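Local atomic coordinates of uncharacterized protein (Nocardia farcinica, PDB entry 3ESM), a protein that is of unknown function but probably binds copper through a YcnI-type domain with an immunoglobulin-like fold. Residues V20-P25 and M36-P41; V24-E27 and A32-A35. The protein carries 2 engineered substitutions. All coordinates share one frame; numbering follows the deposited sequence.

Interaction 1. Residues V20-P25 and M36-P41; sequences VTFRVP and MTVTLP. Engineered in segment 36-41: M36 (natural residue Leu).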
loop_
_atom_site.group_PDB
_atom_site.type_symbol
_atom_site.label_atom_id
_atom_site.label_comp_id
_atom_site.label_asym_id
_atom_site.label_seq_id
_atom_site.Cartn_x
_atom_site.Cartn_y
_atom_site.Cartn_z
ATOM N N VAL A 20 -3.912 17.790 -10.238
ATOM C CA VAL A 20 -3.576 17.844 -8.810
ATOM C C VAL A 20 -2.249 17.169 -8.577
ATOM O O VAL A 20 -2.046 16.045 -9.028
ATOM C CB VAL A 20 -4.660 17.134 -7.967
ATOM C CG1 VAL A 20 -4.333 17.171 -6.454
ATOM C CG2 VAL A 20 -5.991 17.801 -8.224
ATOM N N THR A 21 -1.344 17.873 -7.910
ATOM C CA THR A 21 -0.007 17.352 -7.668
ATOM C C THR A 21 0.112 17.055 -6.190
ATOM O O THR A 21 -0.101 17.947 -5.367
ATOM C CB THR A 21 1.056 18.394 -8.038
ATOM O OG1 THR A 21 1.103 18.571 -9.462
ATOM C CG2 THR A 21 2.446 17.958 -7.515
ATOM N N PHE A 22 0.431 15.804 -5.844
ATOM C CA PHE A 22 0.661 15.403 -4.444
ATOM C C PHE A 22 2.154 15.321 -4.228
ATOM O O PHE A 22 2.829 14.555 -4.910
ATOM C CB PHE A 22 0.005 14.050 -4.141
ATOM C CG PHE A 22 -1.480 14.094 -4.250
ATOM C CD1 PHE A 22 -2.243 14.598 -3.204
ATOM C CD2 PHE A 22 -2.113 13.669 -5.403
ATOM C CE1 PHE A 22 -3.625 14.670 -3.315
ATOM C CE2 PHE A 22 -3.511 13.740 -5.531
ATOM C CZ PHE A 22 -4.259 14.256 -4.495
ATOM N N ARG A 23 2.681 16.141 -3.317
ATOM C CA ARG A 23 4.114 16.122 -3.056
ATOM C C ARG A 23 4.299 15.404 -1.743
ATOM O O ARG A 23 3.777 15.832 -0.711
ATOM C CB ARG A 23 4.677 17.538 -2.979
ATOM C CG ARG A 23 6.189 17.571 -2.887
ATOM C CD ARG A 23 6.718 19.002 -3.005
ATOM N NE ARG A 23 8.158 18.992 -3.191
ATOM C CZ ARG A 23 9.023 19.404 -2.278
ATOM N NH1 ARG A 23 8.578 19.881 -1.125
ATOM N NH2 ARG A 23 10.332 19.352 -2.527
ATOM N N VAL A 24 5.043 14.302 -1.796
ATOM C CA VAL A 24 5.166 13.384 -0.678
ATOM C C VAL A 24 6.584 13.305 -0.125
ATOM O O VAL A 24 7.520 12.992 -0.876
ATOM C CB VAL A 24 4.806 11.980 -1.164
ATOM C CG1 VAL A 24 4.953 10.937 -0.024
ATOM C CG2 VAL A 24 3.381 12.005 -1.787
ATOM N N PRO A 25 6.747 13.555 1.185
ATOM C CA PRO A 25 8.087 13.497 1.780
ATOM C C PRO A 25 8.404 12.104 2.254
ATOM O O PRO A 25 7.542 11.452 2.798
ATOM C CB PRO A 25 7.938 14.355 3.028
ATOM C CG PRO A 25 6.494 14.079 3.475
ATOM C CD PRO A 25 5.729 13.994 2.164
ATOM N N MET A 36 2.202 4.889 -3.318
ATOM C CA MET A 36 1.301 5.895 -2.754
ATOM C C MET A 36 -0.091 5.597 -3.257
ATOM O O MET A 36 -0.281 5.487 -4.471
ATOM C CB MET A 36 1.740 7.280 -3.238
ATOM C CG MET A 36 0.829 8.426 -2.830
ATOM S SD MET A 36 0.979 8.843 -1.053
ATOM C CE MET A 36 2.629 8.397 -0.789
ATOM N N THR A 37 -1.067 5.531 -2.348
ATOM C CA THR A 37 -2.446 5.340 -2.764
ATOM C C THR A 37 -3.229 6.564 -2.320
ATOM O O THR A 37 -3.127 6.932 -1.166
ATOM C CB THR A 37 -3.038 4.052 -2.132
ATOM O OG1 THR A 37 -2.492 2.909 -2.854
ATOM C CG2 THR A 37 -4.541 4.025 -2.295
ATOM N N VAL A 38 -3.995 7.185 -3.203
ATOM C CA VAL A 38 -4.768 8.365 -2.800
ATOM C C VAL A 38 -6.224 8.119 -3.065
ATOM O O VAL A 38 -6.593 7.643 -4.135
ATOM C CB VAL A 38 -4.333 9.614 -3.578
ATOM C CG1 VAL A 38 -5.230 10.807 -3.211
ATOM C CG2 VAL A 38 -2.896 9.931 -3.277
ATOM N N THR A 39 -7.066 8.487 -2.093
ATOM C CA THR A 39 -8.508 8.292 -2.219
ATOM C C THR A 39 -9.080 9.497 -2.948
ATOM O O THR A 39 -8.813 10.640 -2.555
ATOM C CB THR A 39 -9.132 8.223 -0.822
ATOM O OG1 THR A 39 -8.699 7.030 -0.157
ATOM C CG2 THR A 39 -10.637 8.242 -0.916
ATOM N N LEU A 40 -9.840 9.255 -4.034
ATOM C CA LEU A 40 -10.353 10.331 -4.882
ATOM C C LEU A 40 -11.832 10.521 -4.645
ATOM O O LEU A 40 -12.523 9.607 -4.238
ATOM C CB LEU A 40 -10.158 10.047 -6.382
ATOM C CG LEU A 40 -8.692 9.843 -6.790
ATOM C CD1 LEU A 40 -8.633 9.318 -8.228
ATOM C CD2 LEU A 40 -7.943 11.166 -6.678
ATOM N N PRO A 41 -12.312 11.727 -4.926
ATOM C CA PRO A 41 -13.677 12.014 -4.538
ATOM C C PRO A 41 -14.666 11.536 -5.639
ATOM O O PRO A 41 -15.491 12.312 -6.176
ATOM C CB PRO A 41 -13.672 13.539 -4.359
ATOM C CG PRO A 41 -12.574 14.038 -5.250
ATOM C CD PRO A 41 -11.527 12.921 -5.237
#

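Interaction 2. Residues V24-E27 and A32-A35; sequences VPTE and ATTA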
loop_
_atom_site.group_PDB
_atom_site.type_symbol
_atom_site.label_atom_id
_atom_site.label_comp_id
_atom_site.label_asym_id
_atom_site.label_seq_id
_atom_site.Cartn_x
_atom_site.Cartn_y
_atom_site.Cartn_z
ATOM N N VAL A 24 5.043 14.302 -1.796
ATOM C CA VAL A 24 5.166 13.384 -0.678
ATOM C C VAL A 24 6.584 13.305 -0.125
ATOM O O VAL A 24 7.520 12.992 -0.876
ATOM C CB VAL A 24 4.806 11.980 -1.164
ATOM C CG1 VAL A 24 4.953 10.937 -0.024
ATOM C CG2 VAL A 24 3.381 12.005 -1.787
ATOM N N PRO A 25 6.747 13.555 1.185
ATOM C CA PRO A 25 8.087 13.497 1.780
ATOM C C PRO A 25 8.404 12.104 2.254
ATOM O O PRO A 25 7.542 11.452 2.798
ATOM C CB PRO A 25 7.938 14.355 3.028
ATOM C CG PRO A 25 6.494 14.079 3.475
ATOM C CD PRO A 25 5.729 13.994 2.164
ATOM N N THR A 26 9.658 11.669 2.103
ATOM C CA THR A 26 10.076 10.421 2.710
ATOM C C THR A 26 10.568 10.697 4.123
ATOM O O THR A 26 11.641 11.258 4.313
ATOM C CB THR A 26 11.144 9.721 1.825
ATOM O OG1 THR A 26 10.509 9.306 0.607
ATOM C CG2 THR A 26 11.689 8.484 2.507
ATOM N N GLU A 27 9.750 10.331 5.106
ATOM C CA GLU A 27 10.020 10.659 6.515
ATOM C C GLU A 27 10.576 9.472 7.274
ATOM O O GLU A 27 10.020 9.020 8.274
ATOM C CB GLU A 27 8.761 11.252 7.158
ATOM C CG GLU A 27 8.520 12.628 6.550
ATOM C CD GLU A 27 7.322 13.397 7.094
ATOM O OE1 GLU A 27 7.249 14.603 6.761
ATOM O OE2 GLU A 27 6.474 12.838 7.841
ATOM N N ALA A 32 12.539 3.907 2.068
ATOM C CA ALA A 32 12.189 4.757 0.927
ATOM C C ALA A 32 10.699 4.615 0.632
ATOM O O ALA A 32 10.110 3.601 0.988
ATOM C CB ALA A 32 12.984 4.304 -0.287
ATOM N N THR A 33 10.092 5.623 0.025
ATOM C CA THR A 33 8.688 5.499 -0.353
ATOM C C THR A 33 8.611 4.667 -1.645
ATOM O O THR A 33 9.205 5.049 -2.665
ATOM C CB THR A 33 8.044 6.852 -0.631
ATOM O OG1 THR A 33 8.064 7.620 0.581
ATOM C CG2 THR A 33 6.588 6.652 -1.099
ATOM N N THR A 34 7.820 3.598 -1.591
ATOM C CA THR A 34 7.669 2.671 -2.743
ATOM C C THR A 34 6.276 2.591 -3.347
ATOM O O THR A 34 6.102 2.068 -4.462
ATOM C CB THR A 34 8.107 1.250 -2.384
ATOM O OG1 THR A 34 7.295 0.761 -1.298
ATOM C CG2 THR A 34 9.598 1.265 -1.994
ATOM N N ALA A 35 5.288 3.159 -2.666
ATOM C CA ALA A 35 3.948 3.262 -3.285
ATOM C C ALA A 35 3.168 4.368 -2.596
ATOM O O ALA A 35 3.438 4.724 -1.437
ATOM C CB ALA A 35 3.202 1.969 -3.147
#

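Interaction 1. Residues V20-P25 and M36-P41
F22 and V38 meet in the core of an immunoglobulin-like β-sandwich, where strand 18-25 of one sheet faces strand 33-43 of the other. The backbones stay apart, with the CA atoms of F22 and V38 separated by 9.0 Å, so side chains alone bridge the space. V38 comes at the phenyl ring from the opposite direction and lies over one face. Its CG1 makes an off-centre CH-π contact, 4.3 Å from the centroid of the F22 ring and nearest to CZ. F103 meets the same ring edge-to-face, giving F22 an aromatic neighbour as well as an aliphatic one. One step along, V24 and M36, an engineered residue, reach toward each other tip to tip. Packing slackens toward L40, whose CD2 remains 5.3 Å from F22 CZ. The alternate residues T21, R23, T37 and T39 take their side chains out of this interface: R23 is exposed and forms a cation-π contact with F85, while T37 and T39 pack on G112 and D111 of the second subunit. M36 starts extended, CG anti to the backbone N, then bends at chi2 (73°) and chi3 (30°), which sets its CE 3.5 Å from V24 CG1 and 3.8 Å from V24 CG2.

Interaction 2. Residues V24-E27 and A32-A35
T26 and T33 join hydroxyl to hydroxyl where the loop linking strands 18-25 and 33-43 crosses from one sheet to the other. T33 OG1 donates to T26 OG1 over 3.0 Å, and the angle CB-OG1···OG1 at T26 is about 122°, a bent approach suited to a hydroxyl acceptor. Both threonines use the same rotamer: each OG1 is anti to its own carbonyl carbon and beside the backbone N (chi1 -67° in T26, -63° in T33). The two side chains nevertheless run in opposite directions and slide past each other, so they overlap at the hydroxyls rather than along their lengths. With its OG1 turned this way, T26 has CG2 on the far side from its backbone N, and this methyl rests against the backbone of the other segment, 4.1 Å from A32 CA. The buried hydroxyls form a hydrogen-bonded chain: Q107 NE2 to T33 OG1, T33 OG1 to T26 OG1, and T26 OG1 with V80 O. Q107 NE2 also bonds P25 O, fixing the amide between the two segments. Further along strand 33-43, T34 and A35 form a classic β-bulge, both facing T108 of the neighbouring strand 100-109. The threonine pair sits at the end of the sandwich beside that strand, with the loop V80-Q84 hydrogen-bonded to the backbones of both T26 and T33.

Interactions 1 and 2 follow one another along the same two strands, 18-25 and 33-43, which face each other from opposite sheets; they share V24 and P25, and their centres are about 12 Å apart. Interaction 1 lies at the centre of the chain and is wholly apolar, whereas interaction 2 closes the end of the sandwich with hydroxyls, where the CA atoms of T26 and T33 come to 6.0 Å. Q107 of strand 100-109 ties them together, touching the side chains of V24 and M36 in interaction 1 while its amide reaches into interaction 2. Nothing known places either contact in a copper site, so they are best read as parts of the fold.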